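Local coordinates for ferripyochelin binding protein (Salmonella enterica subsp. enterica serovar Typhimurium, PDB 3R3R), which binds zinc and, as a left-handed beta-helix member of the gamma-class carbonic anhydrase family, may act as a metal-dependent enzyme, though its physiological role is not settled, at residues 121-129 with 156-164. Sequence-based numbering, arbitrary orientation.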
ATOM      1  N   ILE A 121      11.538  -1.971  -0.651  1.00 12.15           N
ATOM      2  CA  ILE A 121      11.278  -2.877  -1.760  1.00 11.88           C
ATOM      3  C   ILE A 121      11.507  -2.078  -3.034  1.00 12.22           C
ATOM      4  O   ILE A 121      10.837  -1.073  -3.269  1.00 13.72           O
ATOM      5  CB  ILE A 121       9.846  -3.437  -1.724  1.00 11.99           C
ATOM      6  CG1 ILE A 121       9.569  -4.120  -0.378  1.00 14.85           C
ATOM      7  CG2 ILE A 121       9.673  -4.425  -2.881  1.00 12.93           C
ATOM      8  CD1 ILE A 121       8.157  -4.658  -0.235  1.00 18.46           C
ATOM      9  N   GLU A 122      12.485  -2.486  -3.826  1.00 12.84           N
ATOM     10  CA  GLU A 122      12.786  -1.775  -5.060  1.00 13.16           C
ATOM     11  C   GLU A 122      11.708  -2.018  -6.136  1.00 12.88           C
ATOM     12  O   GLU A 122      10.769  -2.807  -5.937  1.00 13.88           O
ATOM     13  CB  GLU A 122      14.179  -2.176  -5.537  1.00 14.05           C
ATOM     14  CG  GLU A 122      15.276  -1.769  -4.536  1.00 14.74           C
ATOM     15  CD  GLU A 122      16.684  -2.159  -4.986  1.00 17.59           C
ATOM     16  OE1 GLU A 122      16.831  -2.687  -6.108  1.00 17.91           O
ATOM     17  OE2 GLU A 122      17.646  -1.946  -4.213  1.00 20.53           O
ATOM     18  N   ASP A 123      11.817  -1.318  -7.263  1.00 13.33           N
ATOM     19  CA  ASP A 123      10.826  -1.437  -8.330  1.00 13.52           C
ATOM     20  C   ASP A 123      10.818  -2.853  -8.906  1.00 13.72           C
ATOM     21  O   ASP A 123      11.830  -3.551  -8.856  1.00 13.77           O
ATOM     22  CB  ASP A 123      11.160  -0.478  -9.488  1.00 14.86           C
ATOM     23  CG  ASP A 123      11.231   0.989  -9.076  1.00 17.04           C
ATOM     24  OD1 ASP A 123      10.657   1.419  -8.066  1.00 16.87           O
ATOM     25  OD2 ASP A 123      11.845   1.749  -9.835  1.00 23.87           O
ATOM     26  N   ASP A 124       9.697  -3.255  -9.507  1.00 13.05           N
ATOM     27  CA  ASP A 124       9.630  -4.503 -10.288  1.00 12.83           C
ATOM     28  C   ASP A 124       9.969  -5.718  -9.418  1.00 11.88           C
ATOM     29  O   ASP A 124      10.864  -6.509  -9.739  1.00 13.50           O
ATOM     30  CB  ASP A 124      10.543  -4.438 -11.513  1.00 14.73           C
ATOM     31  CG  ASP A 124      10.139  -3.338 -12.474  1.00 15.23           C
ATOM     32  OD1 ASP A 124       8.962  -3.312 -12.872  1.00 15.05           O
ATOM     33  OD2 ASP A 124      10.984  -2.481 -12.808  1.00 17.96           O
ATOM     34  N   VAL A 125       9.236  -5.871  -8.318  1.00 12.26           N
ATOM     35  CA  VAL A 125       9.457  -6.968  -7.387  1.00 12.08           C
ATOM     36  C   VAL A 125       8.135  -7.668  -7.137  1.00 10.77           C
ATOM     37  O   VAL A 125       7.072  -7.019  -7.086  1.00 11.12           O
ATOM     38  CB  VAL A 125      10.026  -6.447  -6.043  1.00 12.24           C
ATOM     39  CG1 VAL A 125       9.972  -7.512  -4.935  1.00 11.79           C
ATOM     40  CG2 VAL A 125      11.458  -5.973  -6.241  1.00 13.12           C
ATOM     41  N   MET A 126       8.191  -8.996  -7.005  1.00 11.17           N
ATOM     42  CA  MET A 126       7.020  -9.746  -6.562  0.50 11.04           C
ATOM     43  C   MET A 126       7.317 -10.433  -5.256  1.00 10.60           C
ATOM     44  O   MET A 126       8.382 -11.041  -5.086  1.00 11.29           O
ATOM     45  CB  MET A 126       6.636 -10.808  -7.584  0.50 11.36           C
ATOM     46  CG  MET A 126       5.373 -11.589  -7.271  0.50 16.58           C
ATOM     47  SD  MET A 126       5.051 -12.730  -8.642  0.50 22.29           S
ATOM     48  CE  MET A 126       5.587 -11.734 -10.027  0.50 15.42           C
ATOM     49  N   ILE A 127       6.369 -10.341  -4.332  1.00 10.93           N
ATOM     50  CA  ILE A 127       6.457 -11.024  -3.037  1.00 10.62           C
ATOM     51  C   ILE A 127       5.333 -12.052  -2.987  1.00 10.57           C
ATOM     52  O   ILE A 127       4.200 -11.717  -3.225  1.00 11.03           O
ATOM     53  CB  ILE A 127       6.316 -10.005  -1.894  1.00 11.93           C
ATOM     54  CG1 ILE A 127       7.468  -8.978  -1.978  1.00 15.57           C
ATOM     55  CG2 ILE A 127       6.257 -10.701  -0.520  1.00 12.45           C
ATOM     56  CD1 ILE A 127       7.254  -7.756  -1.188  1.00 19.67           C
ATOM     57  N   GLY A 128       5.675 -13.298  -2.691  1.00 10.66           N
ATOM     58  CA  GLY A 128       4.676 -14.353  -2.630  1.00 10.64           C
ATOM     59  C   GLY A 128       3.685 -14.148  -1.491  1.00  9.79           C
ATOM     60  O   GLY A 128       3.981 -13.506  -0.490  1.00 10.15           O
ATOM     61  N   ALA A 129       2.508 -14.748  -1.623  1.00  9.84           N
ATOM     62  CA  ALA A 129       1.502 -14.715  -0.566  1.00  9.29           C
ATOM     63  C   ALA A 129       2.074 -15.217   0.757  1.00  8.97           C
ATOM     64  O   ALA A 129       2.893 -16.138   0.791  1.00  9.63           O
ATOM     65  CB  ALA A 129       0.312 -15.562  -0.971  1.00 10.55           C
ATOM     66  N   LEU A 156      12.503 -12.534 -11.749  1.00 15.21           N
ATOM     67  CA  LEU A 156      11.202 -12.571 -12.401  1.00 15.45           C
ATOM     68  C   LEU A 156      11.384 -12.925 -13.862  1.00 16.13           C
ATOM     69  O   LEU A 156      12.299 -12.413 -14.531  1.00 16.35           O
ATOM     70  CB  LEU A 156      10.538 -11.196 -12.339  1.00 15.26           C
ATOM     71  CG  LEU A 156      10.156 -10.737 -10.929  1.00 15.99           C
ATOM     72  CD1 LEU A 156       9.356  -9.446 -11.019  1.00 16.89           C
ATOM     73  CD2 LEU A 156       9.348 -11.805 -10.186  1.00 17.47           C
ATOM     74  N   SER A 157      10.523 -13.798 -14.369  1.00 16.52           N
ATOM     75  CA  SER A 157      10.493 -14.044 -15.801  1.00 17.74           C
ATOM     76  C   SER A 157       9.999 -12.775 -16.489  1.00 17.17           C
ATOM     77  O   SER A 157       9.398 -11.890 -15.852  1.00 17.32           O
ATOM     78  CB  SER A 157       9.539 -15.184 -16.132  1.00 19.25           C
ATOM     79  OG  SER A 157       8.205 -14.751 -15.889  1.00 20.04           O
ATOM     80  N   ASP A 158      10.230 -12.680 -17.789  1.00 18.15           N
ATOM     81  CA  ASP A 158       9.773 -11.513 -18.509  1.00 19.27           C
ATOM     82  C   ASP A 158       8.240 -11.396 -18.464  1.00 18.17           C
ATOM     83  O   ASP A 158       7.695 -10.295 -18.394  1.00 19.08           O
ATOM     84  CB  ASP A 158      10.318 -11.516 -19.944  1.00 21.46           C
ATOM     85  CG  ASP A 158      11.857 -11.463 -20.006  1.00 23.54           C
ATOM     86  OD1 ASP A 158      12.527 -11.156 -18.989  1.00 21.91           O
ATOM     87  OD2 ASP A 158      12.406 -11.742 -21.097  1.00 27.13           O
ATOM     88  N   ALA A 159       7.545 -12.530 -18.476  1.00 19.24           N
ATOM     89  CA  ALA A 159       6.090 -12.531 -18.348  1.00 19.54           C
ATOM     90  C   ALA A 159       5.639 -12.014 -16.978  1.00 18.31           C
ATOM     91  O   ALA A 159       4.656 -11.283 -16.871  1.00 18.85           O
ATOM     92  CB  ALA A 159       5.517 -13.941 -18.610  1.00 19.82           C
ATOM     93  N   GLU A 160       6.349 -12.404 -15.927  1.00 17.11           N
ATOM     94  CA  GLU A 160       6.021 -11.921 -14.586  1.00 15.89           C
ATOM     95  C   GLU A 160       6.279 -10.437 -14.451  1.00 15.28           C
ATOM     96  O   GLU A 160       5.500  -9.720 -13.828  1.00 14.91           O
ATOM     97  CB  GLU A 160       6.808 -12.676 -13.528  1.00 17.20           C
ATOM     98  CG  GLU A 160       6.323 -14.110 -13.365  1.00 18.43           C
ATOM     99  CD  GLU A 160       7.269 -14.978 -12.565  1.00 20.95           C
ATOM    100  OE1 GLU A 160       8.483 -14.670 -12.510  1.00 20.67           O
ATOM    101  OE2 GLU A 160       6.791 -15.983 -11.996  1.00 23.24           O
ATOM    102  N   ARG A 161       7.373  -9.977 -15.043  1.00 15.42           N
ATOM    103  CA  ARG A 161       7.686  -8.562 -15.016  1.00 15.65           C
ATOM    104  C   ARG A 161       6.540  -7.774 -15.668  1.00 15.70           C
ATOM    105  O   ARG A 161       6.008  -6.823 -15.094  1.00 17.10           O
ATOM    106  CB  ARG A 161       9.042  -8.316 -15.689  1.00 17.09           C
ATOM    107  CG  ARG A 161       9.453  -6.862 -15.804  1.00 17.89           C
ATOM    108  CD  ARG A 161      10.809  -6.714 -16.509  1.00 17.23           C
ATOM    109  NE  ARG A 161      11.903  -7.364 -15.788  1.00 16.37           N
ATOM    110  CZ  ARG A 161      12.647  -6.756 -14.865  1.00 15.22           C
ATOM    111  NH1 ARG A 161      12.435  -5.474 -14.564  1.00 14.32           N
ATOM    112  NH2 ARG A 161      13.609  -7.432 -14.243  1.00 15.59           N
ATOM    113  N   SER A 162       6.114  -8.192 -16.852  1.00 16.98           N
ATOM    114  CA  SER A 162       4.989  -7.548 -17.506  0.50 17.82           C
ATOM    115  C   SER A 162       3.712  -7.677 -16.666  1.00 16.02           C
ATOM    116  O   SER A 162       2.873  -6.763 -16.632  1.00 17.93           O
ATOM    117  CB  SER A 162       4.775  -8.154 -18.890  0.50 21.37           C
ATOM    118  OG  SER A 162       3.729  -7.478 -19.553  0.50 24.17           O
ATOM    119  N   GLY A 163       3.561  -8.814 -15.994  1.00 15.67           N
ATOM    120  CA  GLY A 163       2.385  -9.073 -15.175  1.00 15.36           C
ATOM    121  C   GLY A 163       2.215  -8.077 -14.044  1.00 14.73           C
ATOM    122  O   GLY A 163       1.091  -7.849 -13.598  1.00 15.21           O
ATOM    123  N   LEU A 164       3.310  -7.499 -13.556  1.00 14.07           N
ATOM    124  CA  LEU A 164       3.209  -6.481 -12.513  1.00 14.30           C
ATOM    125  C   LEU A 164       2.419  -5.276 -13.025  1.00 13.94           C
ATOM    126  O   LEU A 164       1.553  -4.731 -12.330  1.00 13.87           O
ATOM    127  CB  LEU A 164       4.599  -6.039 -12.082  1.00 14.77           C
ATOM    128  CG  LEU A 164       5.437  -7.160 -11.471  1.00 15.50           C
ATOM    129  CD1 LEU A 164       6.833  -6.644 -11.248  1.00 16.96           C
ATOM    130  CD2 LEU A 164       4.871  -7.675 -10.141  1.00 19.12           C
TER
HETATM  131  O   HOH W   1       6.921  -4.248 -14.425  1.00 18.45           O
HETATM  132  O   HOH W   2      10.761  -3.230 -15.659  1.00 19.17           O
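Met126 reaches from strand 125-127 to the first turn of helix 158-182, its methyl group touching Glu160 and, just ahead of the helix, Leu156. In one of its two modelled conformers, with CG anti to the backbone N (chi1 -176°), the chain runs straight out of the strand and bends at its last torsion, bringing CE to 3.8 Å from Leu156 CD2. The same CE lies 3.8 Å from Glu160 CB, the two side chains crossing at about a right angle, and Leu164 CD2 comes within 4.1 Å of Met126 CE. Leu164 also presses its other methyl on the backbone at the turn before the strand, with CD1 3.7 Å from Asp124 CA.

At the Asp124 end the contact turns polar. No direct hydrogen bond joins the segments; two waters bridge them instead. One donates to both Asp124 OD1 (2.7 Å) and Arg161 O, whereas the other accepts from Arg161 NH1 and gives a weak bond to Asp124 OD2. The direct salt bridge from Asp124 OD2 to Arg161 NH1 is long, at 3.8 Å, and Asp124 OD1 also pairs with Arg106. Glu160, which forms a capping box with Ser157, has its carboxylate bridged to Arg154.

The first turns of the helix, residues 158-164, run at 89° to strand 125-127, packing on the outside of the left-handed beta-helix, where Leu144 of strand 143-146 touches Met126 and Leu156, and Leu108 of strand 107-109 meets Leu164.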